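Local coordinates for citryl-spermidine/3,4-dihydroxybenzoyl-citryl-spermidine:spermidine ligase (Bacillus anthracis, PDB 3TO3), which catalyses the ATP-dependent condensation of spermidine with citryl-spermidine intermediates in the biosynthesis of the siderophore petrobactin, at residues B[171-175]-B[176-180]; B[249-253]-B[254-258]; B[490-494]-B[495-499]; B[534-537]-B[538-541]; B[596-599]-B[600-603]. All coordinates share one frame; numbering follows the deposited sequence. Where two conformers were deposited one is given.

Interaction 1: B[171-175]-B[176-180]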
# COMPACT_ATOMS: atom_id res chain seq x y z
N ILE B 171 7.47 -3.58 -3.60
CA ILE B 171 6.23 -2.86 -3.25
C ILE B 171 6.33 -2.25 -1.83
O ILE B 171 6.59 -2.95 -0.83
CB ILE B 171 4.98 -3.77 -3.39
CG1 ILE B 171 5.07 -4.65 -4.64
CG2 ILE B 171 3.63 -2.94 -3.34
CD1 ILE B 171 5.08 -3.92 -5.96
N GLY B 172 6.08 -0.95 -1.74
CA GLY B 172 6.39 -0.16 -0.56
C GLY B 172 7.53 0.85 -0.69
O GLY B 172 7.52 1.83 0.06
N PHE B 173 8.43 0.69 -1.67
CA PHE B 173 9.45 1.73 -1.97
C PHE B 173 9.01 2.58 -3.14
O PHE B 173 8.75 2.06 -4.24
CB PHE B 173 10.84 1.14 -2.35
CG PHE B 173 11.66 0.59 -1.19
CD1 PHE B 173 11.21 0.67 0.11
CD2 PHE B 173 12.89 -0.01 -1.43
CE1 PHE B 173 12.00 0.15 1.20
CE2 PHE B 173 13.67 -0.52 -0.38
CZ PHE B 173 13.21 -0.44 0.94
N GLN B 174 8.94 3.90 -2.95
CA GLN B 174 8.90 4.79 -4.11
C GLN B 174 10.36 5.13 -4.48
O GLN B 174 11.29 4.59 -3.86
CB GLN B 174 8.02 6.01 -3.86
CG GLN B 174 6.53 5.65 -3.80
CD GLN B 174 6.08 4.85 -5.04
OE1 GLN B 174 5.46 3.78 -4.90
NE2 GLN B 174 6.38 5.36 -6.25
N TYR B 175 10.58 5.98 -5.48
CA TYR B 175 11.95 6.13 -5.98
C TYR B 175 12.98 6.57 -4.92
O TYR B 175 14.12 6.10 -4.94
CB TYR B 175 12.01 7.00 -7.23
CG TYR B 175 12.07 8.50 -7.01
CD1 TYR B 175 13.29 9.16 -6.83
CD2 TYR B 175 10.92 9.28 -7.05
CE1 TYR B 175 13.35 10.55 -6.67
CE2 TYR B 175 10.97 10.65 -6.88
CZ TYR B 175 12.17 11.29 -6.69
OH TYR B 175 12.20 12.67 -6.53
N ARG B 176 12.58 7.44 -4.01
CA ARG B 176 13.51 8.02 -3.04
C ARG B 176 13.98 6.99 -2.02
O ARG B 176 15.18 6.85 -1.78
CB ARG B 176 12.87 9.24 -2.38
CG ARG B 176 13.87 10.23 -1.83
CD ARG B 176 13.22 11.60 -1.63
NE ARG B 176 13.21 12.35 -2.87
CZ ARG B 176 14.28 12.97 -3.36
NH1 ARG B 176 15.43 12.90 -2.69
NH2 ARG B 176 14.22 13.63 -4.50
N ASP B 177 13.04 6.25 -1.43
CA ASP B 177 13.39 5.13 -0.58
C ASP B 177 14.22 4.09 -1.34
O ASP B 177 15.12 3.46 -0.78
CB ASP B 177 12.14 4.47 -0.01
CG ASP B 177 11.58 5.23 1.21
OD1 ASP B 177 12.36 5.90 1.94
OD2 ASP B 177 10.36 5.14 1.42
N ASN B 178 13.92 3.91 -2.62
CA ASN B 178 14.65 2.92 -3.40
C ASN B 178 16.13 3.31 -3.50
O ASN B 178 17.03 2.47 -3.30
CB ASN B 178 14.04 2.75 -4.81
CG ASN B 178 14.67 1.61 -5.55
OD1 ASN B 178 14.63 0.46 -5.05
ND2 ASN B 178 15.31 1.91 -6.69
N PHE B 179 16.37 4.59 -3.81
CA PHE B 179 17.71 5.18 -3.78
C PHE B 179 18.39 4.99 -2.42
O PHE B 179 19.60 4.74 -2.36
CB PHE B 179 17.66 6.65 -4.10
CG PHE B 179 17.76 6.96 -5.56
CD1 PHE B 179 18.53 6.20 -6.40
CD2 PHE B 179 17.07 8.02 -6.09
CE1 PHE B 179 18.60 6.51 -7.75
CE2 PHE B 179 17.15 8.32 -7.43
CZ PHE B 179 17.91 7.56 -8.26
N ARG B 180 17.64 5.12 -1.34
CA ARG B 180 18.24 5.05 -0.02
C ARG B 180 18.61 3.63 0.38
O ARG B 180 19.70 3.39 0.88
CB ARG B 180 17.32 5.67 1.04
CG ARG B 180 17.33 7.19 1.08
CD ARG B 180 16.65 7.76 2.35
NE ARG B 180 15.19 7.87 2.21
CZ ARG B 180 14.53 8.97 1.88
NH1 ARG B 180 15.19 10.11 1.66
NH2 ARG B 180 13.20 8.94 1.77
O HOH W 1 15.51 5.02 -6.95

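Interaction 2: B[249-253]-B[254-258]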
# COMPACT_ATOMS: atom_id res chain seq x y z
N TRP B 249 14.10 1.87 7.67
CA TRP B 249 12.86 2.03 6.85
C TRP B 249 11.69 1.39 7.58
O TRP B 249 10.58 1.92 7.57
CB TRP B 249 12.94 1.38 5.44
CG TRP B 249 11.73 1.66 4.58
CD1 TRP B 249 11.59 2.66 3.65
CD2 TRP B 249 10.47 0.94 4.56
NE1 TRP B 249 10.36 2.59 3.06
CE2 TRP B 249 9.65 1.56 3.60
CE3 TRP B 249 9.99 -0.19 5.25
CZ2 TRP B 249 8.35 1.11 3.32
CZ3 TRP B 249 8.69 -0.65 4.97
CH2 TRP B 249 7.89 0.01 4.01
N GLN B 250 11.96 0.26 8.20
CA GLN B 250 10.93 -0.47 8.91
C GLN B 250 10.45 0.35 10.10
O GLN B 250 9.24 0.44 10.36
CB GLN B 250 11.42 -1.83 9.37
CG GLN B 250 10.35 -2.59 10.12
CD GLN B 250 9.41 -3.30 9.17
OE1 GLN B 250 9.31 -2.94 8.00
NE2 GLN B 250 8.75 -4.33 9.65
N TRP B 251 11.39 0.98 10.79
CA TRP B 251 11.05 1.74 11.99
C TRP B 251 10.17 2.94 11.63
O TRP B 251 9.12 3.14 12.21
CB TRP B 251 12.30 2.19 12.75
CG TRP B 251 12.05 3.15 13.87
CD1 TRP B 251 12.41 4.46 13.91
CD2 TRP B 251 11.40 2.88 15.12
NE1 TRP B 251 12.02 5.03 15.08
CE2 TRP B 251 11.39 4.09 15.86
CE3 TRP B 251 10.80 1.74 15.69
CZ2 TRP B 251 10.81 4.20 17.14
CZ3 TRP B 251 10.24 1.84 16.98
CH2 TRP B 251 10.25 3.07 17.68
N GLU B 252 10.59 3.71 10.64
CA GLU B 252 9.87 4.93 10.32
C GLU B 252 8.60 4.74 9.50
O GLU B 252 7.74 5.60 9.50
CB GLU B 252 10.78 5.88 9.56
CG GLU B 252 11.82 6.53 10.40
CD GLU B 252 12.60 7.55 9.59
OE1 GLU B 252 13.53 7.14 8.86
OE2 GLU B 252 12.26 8.76 9.65
N ASN B 253 8.58 3.73 8.64
CA ASN B 253 7.42 3.53 7.79
C ASN B 253 6.42 2.50 8.24
O ASN B 253 5.33 2.39 7.66
CB ASN B 253 7.83 3.35 6.35
CG ASN B 253 8.73 4.48 5.90
OD1 ASN B 253 8.28 5.62 5.79
ND2 ASN B 253 10.01 4.19 5.70
N PHE B 254 6.80 1.73 9.25
CA PHE B 254 5.96 0.64 9.69
C PHE B 254 5.74 0.54 11.21
O PHE B 254 4.59 0.55 11.69
CB PHE B 254 6.31 -0.69 9.01
CG PHE B 254 5.22 -1.70 9.12
CD1 PHE B 254 4.15 -1.66 8.24
CD2 PHE B 254 5.23 -2.65 10.14
CE1 PHE B 254 3.11 -2.59 8.34
CE2 PHE B 254 4.20 -3.57 10.26
CZ PHE B 254 3.14 -3.54 9.36
N ILE B 255 6.83 0.34 11.96
CA ILE B 255 6.73 0.25 13.41
C ILE B 255 6.08 1.48 14.06
O ILE B 255 5.08 1.34 14.76
CB ILE B 255 8.09 -0.01 14.10
CG1 ILE B 255 8.87 -1.10 13.39
CG2 ILE B 255 7.86 -0.45 15.54
CD1 ILE B 255 8.12 -2.39 13.29
N ILE B 256 6.63 2.66 13.82
CA ILE B 256 6.12 3.86 14.47
C ILE B 256 4.64 4.02 14.22
O ILE B 256 3.88 4.40 15.12
CB ILE B 256 6.82 5.13 13.98
CG1 ILE B 256 8.25 5.17 14.47
CG2 ILE B 256 6.17 6.35 14.57
CD1 ILE B 256 8.85 6.55 14.41
N SER B 257 4.20 3.78 12.98
CA SER B 257 2.81 4.05 12.67
C SER B 257 1.89 2.92 13.10
O SER B 257 0.72 3.18 13.38
CB SER B 257 2.63 4.37 11.19
OG SER B 257 3.09 3.30 10.40
N ASN B 258 2.35 1.68 13.06
CA ASN B 258 1.50 0.55 13.47
C ASN B 258 1.60 0.05 14.92
O ASN B 258 0.86 -0.83 15.34
CB ASN B 258 1.72 -0.64 12.53
CG ASN B 258 1.25 -0.34 11.10
OD1 ASN B 258 2.03 0.06 10.25
ND2 ASN B 258 -0.01 -0.60 10.84

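Interaction 3: B[490-494]-B[495-499]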
# COMPACT_ATOMS: atom_id res chain seq x y z
N GLY B 490 0.87 -27.23 14.85
CA GLY B 490 1.05 -27.50 13.44
C GLY B 490 0.94 -28.96 13.04
O GLY B 490 0.93 -29.85 13.90
N LYS B 491 0.88 -29.20 11.74
CA LYS B 491 0.68 -30.54 11.19
C LYS B 491 1.86 -30.96 10.31
O LYS B 491 2.67 -30.13 9.89
CB LYS B 491 -0.66 -30.62 10.42
CG LYS B 491 -0.66 -29.96 9.02
CD LYS B 491 -2.03 -29.36 8.67
CE LYS B 491 -2.35 -29.45 7.17
NZ LYS B 491 -2.04 -28.21 6.37
N MSE B 492 1.98 -32.26 10.06
CA MSE B 492 3.06 -32.79 9.23
C MSE B 492 3.13 -32.13 7.85
O MSE B 492 2.10 -31.94 7.18
CB MSE B 492 2.94 -34.30 9.09
CG MSE B 492 4.01 -34.91 8.17
SE MSE B 492 5.78 -35.07 8.97
CE MSE B 492 5.52 -34.17 10.69
N ASN B 493 4.36 -31.82 7.43
CA ASN B 493 4.66 -31.13 6.18
C ASN B 493 4.54 -29.62 6.30
O ASN B 493 4.90 -28.88 5.38
CB ASN B 493 3.80 -31.64 5.02
CG ASN B 493 4.21 -33.02 4.56
OD1 ASN B 493 5.36 -33.43 4.73
ND2 ASN B 493 3.27 -33.75 3.96
N ASP B 494 4.04 -29.16 7.44
CA ASP B 494 3.87 -27.73 7.67
C ASP B 494 5.20 -26.97 7.78
O ASP B 494 5.38 -25.92 7.16
CB ASP B 494 3.02 -27.49 8.93
CG ASP B 494 1.53 -27.42 8.63
OD1 ASP B 494 1.13 -27.75 7.48
OD2 ASP B 494 0.76 -27.03 9.55
N PHE B 495 6.09 -27.47 8.63
CA PHE B 495 7.39 -26.85 8.80
C PHE B 495 8.54 -27.87 8.89
O PHE B 495 8.56 -28.73 9.77
CB PHE B 495 7.41 -25.95 10.03
CG PHE B 495 6.06 -25.64 10.60
CD1 PHE B 495 5.43 -26.54 11.46
CD2 PHE B 495 5.43 -24.44 10.33
CE1 PHE B 495 4.18 -26.25 12.02
CE2 PHE B 495 4.18 -24.14 10.89
CZ PHE B 495 3.56 -25.05 11.73
N PHE B 496 9.46 -27.78 7.94
CA PHE B 496 10.78 -28.43 7.99
C PHE B 496 10.77 -29.93 7.79
O PHE B 496 11.72 -30.48 7.25
CB PHE B 496 11.44 -28.30 9.38
CG PHE B 496 11.82 -26.91 9.77
CD1 PHE B 496 12.44 -26.07 8.87
CD2 PHE B 496 11.56 -26.46 11.05
CE1 PHE B 496 12.78 -24.78 9.24
CE2 PHE B 496 11.91 -25.18 11.43
CZ PHE B 496 12.51 -24.34 10.52
N GLU B 497 9.67 -30.60 8.06
CA GLU B 497 9.81 -32.04 8.13
C GLU B 497 8.85 -32.62 7.16
O GLU B 497 7.66 -32.34 7.23
CB GLU B 497 9.56 -32.60 9.54
CG GLU B 497 9.42 -34.13 9.53
CD GLU B 497 9.43 -34.77 10.92
OE1 GLU B 497 9.50 -34.05 11.94
OE2 GLU B 497 9.37 -36.02 10.97
N MSE B 498 9.36 -33.42 6.25
CA MSE B 498 8.49 -33.98 5.23
C MSE B 498 8.28 -35.45 5.46
O MSE B 498 9.19 -36.16 5.89
CB MSE B 498 9.03 -33.68 3.83
CG MSE B 498 9.12 -32.16 3.53
SE MSE B 498 7.42 -31.14 3.55
CE MSE B 498 8.05 -29.60 4.57
N ASP B 499 7.07 -35.91 5.20
CA ASP B 499 6.72 -37.31 5.40
C ASP B 499 7.05 -38.13 4.17
O ASP B 499 7.01 -39.36 4.21
CB ASP B 499 5.24 -37.46 5.75
CG ASP B 499 4.34 -37.29 4.54
OD1 ASP B 499 4.84 -36.85 3.48
OD2 ASP B 499 3.13 -37.59 4.65

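Interaction 4: B[534-537]-B[538-541]. With EDO (1,2-ethanediol), chain H.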
# COMPACT_ATOMS: atom_id res chain seq x y z
N SER B 534 26.81 -32.00 -22.74
CA SER B 534 28.13 -32.14 -22.09
C SER B 534 28.10 -31.65 -20.64
O SER B 534 28.67 -32.28 -19.76
CB SER B 534 29.23 -31.37 -22.85
OG SER B 534 29.28 -31.78 -24.19
N PHE B 535 27.47 -30.50 -20.41
CA PHE B 535 27.33 -29.97 -19.06
C PHE B 535 26.72 -31.06 -18.15
O PHE B 535 27.31 -31.41 -17.13
CB PHE B 535 26.45 -28.71 -19.07
CG PHE B 535 26.27 -28.07 -17.74
CD1 PHE B 535 26.97 -26.91 -17.41
CD2 PHE B 535 25.36 -28.59 -16.82
CE1 PHE B 535 26.80 -26.29 -16.16
CE2 PHE B 535 25.17 -27.98 -15.57
CZ PHE B 535 25.89 -26.83 -15.24
N TRP B 536 25.58 -31.62 -18.55
CA TRP B 536 24.91 -32.59 -17.69
C TRP B 536 25.66 -33.92 -17.59
O TRP B 536 25.60 -34.60 -16.56
CB TRP B 536 23.41 -32.75 -18.05
CG TRP B 536 22.69 -31.44 -17.79
CD1 TRP B 536 22.23 -30.55 -18.73
CD2 TRP B 536 22.44 -30.85 -16.51
NE1 TRP B 536 21.69 -29.45 -18.09
CE2 TRP B 536 21.80 -29.61 -16.74
CE3 TRP B 536 22.67 -31.25 -15.19
CZ2 TRP B 536 21.39 -28.79 -15.70
CZ3 TRP B 536 22.27 -30.42 -14.16
CH2 TRP B 536 21.63 -29.21 -14.41
N MSE B 537 26.39 -34.28 -18.64
CA MSE B 537 27.19 -35.49 -18.57
C MSE B 537 28.37 -35.33 -17.60
O MSE B 537 28.90 -36.32 -17.12
CB MSE B 537 27.67 -35.92 -19.96
CG MSE B 537 26.57 -36.53 -20.83
SE MSE B 537 27.24 -37.41 -22.44
CE MSE B 537 27.74 -35.86 -23.50
N ILE B 538 28.78 -34.10 -17.33
CA ILE B 538 29.82 -33.88 -16.35
C ILE B 538 29.25 -33.95 -14.96
O ILE B 538 29.88 -34.48 -14.04
CB ILE B 538 30.53 -32.54 -16.55
CG1 ILE B 538 31.54 -32.67 -17.70
CG2 ILE B 538 31.22 -32.12 -15.25
CD1 ILE B 538 32.13 -31.38 -18.14
N VAL B 539 28.04 -33.41 -14.81
CA VAL B 539 27.35 -33.45 -13.54
C VAL B 539 27.11 -34.90 -13.12
O VAL B 539 27.43 -35.29 -11.99
CB VAL B 539 26.06 -32.63 -13.57
CG1 VAL B 539 25.28 -32.83 -12.27
CG2 VAL B 539 26.40 -31.15 -13.75
N VAL B 540 26.57 -35.71 -14.03
CA VAL B 540 26.44 -37.13 -13.74
C VAL B 540 27.77 -37.83 -13.34
O VAL B 540 27.85 -38.49 -12.30
CB VAL B 540 25.73 -37.87 -14.88
CG1 VAL B 540 25.71 -39.34 -14.62
CG2 VAL B 540 24.31 -37.33 -15.02
N GLU B 541 28.82 -37.67 -14.13
CA GLU B 541 30.10 -38.29 -13.81
C GLU B 541 30.55 -37.96 -12.39
O GLU B 541 30.98 -38.85 -11.62
CB GLU B 541 31.19 -37.85 -14.79
CG GLU B 541 31.11 -38.47 -16.16
CD GLU B 541 32.06 -37.80 -17.17
OE1 GLU B 541 33.15 -37.35 -16.77
OE2 GLU B 541 31.72 -37.71 -18.36
C1 EDO H . 30.88 -29.91 -26.85
O1 EDO H . 29.49 -29.69 -26.67
C2 EDO H . 31.60 -29.15 -25.75
O2 EDO H . 32.84 -28.71 -26.31

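Interaction 5: B[596-599]-B[600-603]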
# COMPACT_ATOMS: atom_id res chain seq x y z
N ARG B 596 22.91 -39.82 -17.76
CA ARG B 596 23.26 -41.10 -17.16
C ARG B 596 23.18 -42.27 -18.15
O ARG B 596 24.06 -43.11 -18.19
CB ARG B 596 22.41 -41.38 -15.93
CG ARG B 596 22.57 -42.78 -15.38
CD ARG B 596 23.86 -42.97 -14.63
NE ARG B 596 23.90 -44.29 -14.01
CZ ARG B 596 25.01 -44.97 -13.75
NH1 ARG B 596 26.19 -44.46 -14.06
NH2 ARG B 596 24.93 -46.17 -13.20
N GLN B 597 22.13 -42.31 -18.97
CA GLN B 597 22.04 -43.28 -20.04
C GLN B 597 23.32 -43.32 -20.85
O GLN B 597 23.82 -44.39 -21.19
CB GLN B 597 20.90 -42.91 -20.97
CG GLN B 597 19.55 -42.87 -20.30
CD GLN B 597 19.01 -44.25 -20.06
OE1 GLN B 597 19.52 -45.00 -19.23
NE2 GLN B 597 17.97 -44.61 -20.81
N LEU B 598 23.84 -42.14 -21.18
CA LEU B 598 25.03 -42.05 -22.01
C LEU B 598 26.31 -42.38 -21.23
O LEU B 598 27.14 -43.15 -21.71
CB LEU B 598 25.11 -40.69 -22.69
CG LEU B 598 23.94 -40.46 -23.64
CD1 LEU B 598 23.71 -38.97 -23.89
CD2 LEU B 598 24.16 -41.22 -24.94
N ASN B 599 26.44 -41.83 -20.03
CA ASN B 599 27.53 -42.17 -19.11
C ASN B 599 27.64 -43.69 -18.96
O ASN B 599 28.72 -44.25 -18.84
CB ASN B 599 27.37 -41.40 -17.76
CG ASN B 599 28.14 -42.05 -16.57
OD1 ASN B 599 27.57 -42.81 -15.78
ND2 ASN B 599 29.41 -41.70 -16.42
N ILE B 600 26.50 -44.38 -19.01
CA ILE B 600 26.49 -45.83 -18.94
C ILE B 600 27.09 -46.47 -20.21
O ILE B 600 27.71 -47.53 -20.14
CB ILE B 600 25.06 -46.36 -18.67
CG1 ILE B 600 24.74 -46.29 -17.17
CG2 ILE B 600 24.90 -47.78 -19.15
CD1 ILE B 600 23.28 -46.57 -16.84
N GLN B 601 26.95 -45.80 -21.35
CA GLN B 601 27.46 -46.34 -22.62
C GLN B 601 28.97 -46.46 -22.69
O GLN B 601 29.51 -46.98 -23.67
CB GLN B 601 26.96 -45.51 -23.79
CG GLN B 601 25.46 -45.57 -23.99
CD GLN B 601 25.06 -45.17 -25.40
OE1 GLN B 601 23.87 -45.05 -25.72
NE2 GLN B 601 26.06 -44.95 -26.25
N LYS B 602 29.68 -45.94 -21.70
CA LYS B 602 31.13 -46.06 -21.69
C LYS B 602 31.57 -47.50 -21.42
O LYS B 602 32.51 -47.99 -22.05
CB LYS B 602 31.74 -45.09 -20.68
CG LYS B 602 31.22 -43.65 -20.83
CD LYS B 602 31.61 -43.02 -22.17
CE LYS B 602 30.81 -43.56 -23.36
NZ LYS B 602 29.43 -43.01 -23.47
N SER B 603 30.86 -48.19 -20.53
CA SER B 603 31.21 -49.56 -20.16
C SER B 603 30.15 -50.58 -20.60
O SER B 603 30.41 -51.47 -21.41
CB SER B 603 31.45 -49.66 -18.66
OG SER B 603 31.92 -48.42 -18.14

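Interaction 1: B[171-175]-B[176-180]
The ring of F173 packs against the first turn of helix 175-181. Its CD1 lies 3.9 Å from D177 CB, and its CD2 lies 3.9 Å from N178 CA. The D177 carbonyl O sits over one face of the ring, toward the rim. The ring and the D177 carboxylate are turned 54° apart. This is the tight, buried part of the contact. W249 meets the F173 ring edge-to-face. F173 also touches M284, an ATP-binding residue, while the F173 side chain is itself about 11 Å from the bound ATP. Y175 and F179, one turn apart, add a second apolar pair, with Y175 CD1 4.0 Å from F179 CE2 at the edge of the tyrosine ring. Y175 has CG wedged between its backbone N and carbonyl carbon (chi1 84°), and its side chain packs on H8 and I11 of helix 6-15.

The motif is a helix N-terminus. Q174 holds the N-cap position, and its carbonyl O accepts the N178 N-H at 3.0 Å. Y175 O takes the F179 N-H at 2.9 Å. A water also donates to Y175 O and accepts from N178 ND2. N178 OD1 is bonded to R170 just upstream.

The other side is looser and more polar. R176 runs alongside Y175, and R176 NH2 gives a hydrogen bond of 3.0 Å to Y175 OH, tilted from the guanidinium plane. The same NH2 forms a salt bridge with D5. Toward solvent R180 NH2 pairs with D177 OD1 at 3.2 Å, coming from above the carboxylate plane. Q174 NE2 is hydrogen-bonded to S257 OG of the second subunit.

Interaction 2: B[249-253]-B[254-258]
W251 holds CG anti to its backbone N (chi1 171°), which swings the indole along helix 248-258 over I255 and I256. I256 places CG1 anti to its carbonyl carbon (chi1 -70°), under the indole. The motif is a helix with a wider pi-type turn at 251-253. Its mark is the i to i+5 bonding: I255 N reaches Q250 O at 2.9 Å, and I256 N reaches W251 O at 3.0 Å.

I256 CG1 makes a CH-pi contact over the face of the five-membered ring, 3.8 Å from its centroid. I255 approaches the six-membered ring obliquely, with CB 3.6 Å from W251 CE3. The two isoleucines thus share one indole. W251 NE1 bonds H8 of the second subunit, so this packing borders the dimer interface.

Q250 bends at chi2 and lies alongside F254, the amide and ring planes 24° apart. Its OE1 and NE2 are held by N303 N and S365 O, which fixes the amide. S257 OG is bonded to Q174 of the second subunit. Near the start of the segment W249 O accepts twice, from N253 N and from N253 ND2. The ND2 bond, 3.0 Å to W249 O, falls in the carbonyl plane on a lone pair.

Interaction 3: B[490-494]-B[495-499]
N493 OD1 accepts the backbone N-H of D499 at 3.0 Å. The donor is tilted 17° from the carbonyl plane of the amide. The selenium of M498 lies beside the same oxygen, 3.3 Å from N493 OD1. The N493 amide and the D499 carboxylate are nearly perpendicular, with planes 88° apart. The bent M492 side chain crosses E497 and D499 obliquely. Its SE is 3.8 Å from E497 CG, and its CG is 3.7 Å from D499 CB. N493 N makes a weak hydrogen bond to E497 O, and N493 CA gives a C-H...O contact to the same oxygen.

D494 and F495 form a second group. D494 CB sits over the centre of the F495 ring as a CH-pi contact, 3.6 Å from the centroid. G490 CA meets the edge of that ring.

A type II beta turn from K491 to D494 positions these groups. It leads into the short, weakly bonded strand 497-498. N493 occupies its third position with a positive phi. D494 OD2 takes the K491 backbone N-H at 3.1 Å, from above the carboxylate plane. K491 NZ also forms a salt bridge with D494 OD1, its hydrogen bond weak.

Further out, E497 forms a salt bridge with R468. F496 and M498 make backbone hydrogen bonds to F466 of strand 465-467, which runs parallel to strand 497-498. Y487 meets the F495 ring edge-to-face, and Y316 also meets it. F496 faces inward, onto F480 and helix 315-333.

Interaction 4: B[534-537]-B[538-541]
V539 packs against the rings of both F535 and W536, four and three residues earlier. Its CB lies 4.0 Å from W536 CE3 and also faces the W536 carbonyl O. From CB the CG2 branch runs anti to the carbonyl carbon of V539, since CG1 takes the place anti to the backbone N (chi1 173°). That torsion sets CG2 beside both rings. CG2 is 3.9 Å from F535 CE2. It also lies 3.5 Å from F535 O. Valine and phenylalanine meet obliquely, while valine and tryptophan lie side by side. F535 CD2 in turn sits over the centre of one W536 face.

This is regular alpha-helical packing within helix 532-547. The V540 N to W536 O hydrogen bond, 2.9 Å, is almost straight at 177°. I538 N is shared: it bonds S534 O and, weakly, F535 O. E541 N reaches M537 O from above the carbonyl plane.

Neighbouring helices cover the aromatic side. F513 of helix 502-528 meets the W536 ring edge-to-face, and L414 of helix 410-432 touches F535. The indole NE1 is bonded to T77, and E541 forms a salt bridge with R415. At the start S534 OG has a weak hydrogen bond to a bound 1,2-ethanediol, probably from the crystallisation liquor.

Interaction 5: B[596-599]-B[600-603]
The guanidinium of R596 lies flat over the side chain of I600, one turn along. I600 CG1 sits under the centre of its face, 3.7 Å from R596 CZ. I600 CD1 is 3.7 Å from R596 NE. R596 starts with CG anti to its backbone N and then bends at chi2 (76°), and this fold brings the planar end back over I600. The face takes the apolar overlap, while R596 NH1 bonds N599 OD1 at 2.8 Å, nearly along the C=O axis of the amide. That bond probably limits the rotation of the guanidinium, so arginine, asparagine and isoleucine form one small group.

Toward the C-terminal end of helix 591-600 the backbone bonding changes. I600 N still reaches R596 O at 2.9 Å. Q601 N makes a bond of 2.7 Å to L598 O and only a weak one to Q597 O. K602 bends at chi2, chi3 and chi4, and its NZ curls back to L598 O at 2.9 Å. L598 O therefore has two donors, Q601 N and K602 NZ, which come from opposite faces of its carbonyl plane. The lysine charge lies at the carbonyl end of the helix and would probably be stabilised there. I600 to S603 form a type I beta turn. L598 and Q601 lie side by side, L598 CD2 beside Q601 OE1.

Q597, I600, Q601 and K602 are exposed. The inner side leans on helix 532-547, where R596 and N599 touch V540, N599 also touches E541, and L598 touches M537.

Interactions 2 and 4 are buried helix packing, interaction 1 is partly buried, and interactions 3 and 5 lie at the surface. Interactions 1 and 2 touch through F173, D177 and W249, and both reach the second subunit. Interactions 4 and 5 touch, since helices 532-547 and 591-600 pack together. They sit across the chain centre from interactions 1 and 2. Interaction 3 touches none of the others; its centre is 33 Å or more from theirs. Aromatic-aliphatic packing dominates interactions 2 and 4. Interactions 3 and 5 are more polar, with side chains bonded to backbone atoms and, in 5, an arginine face over an isoleucine. Interaction 1 is apolar where buried and charged toward solvent.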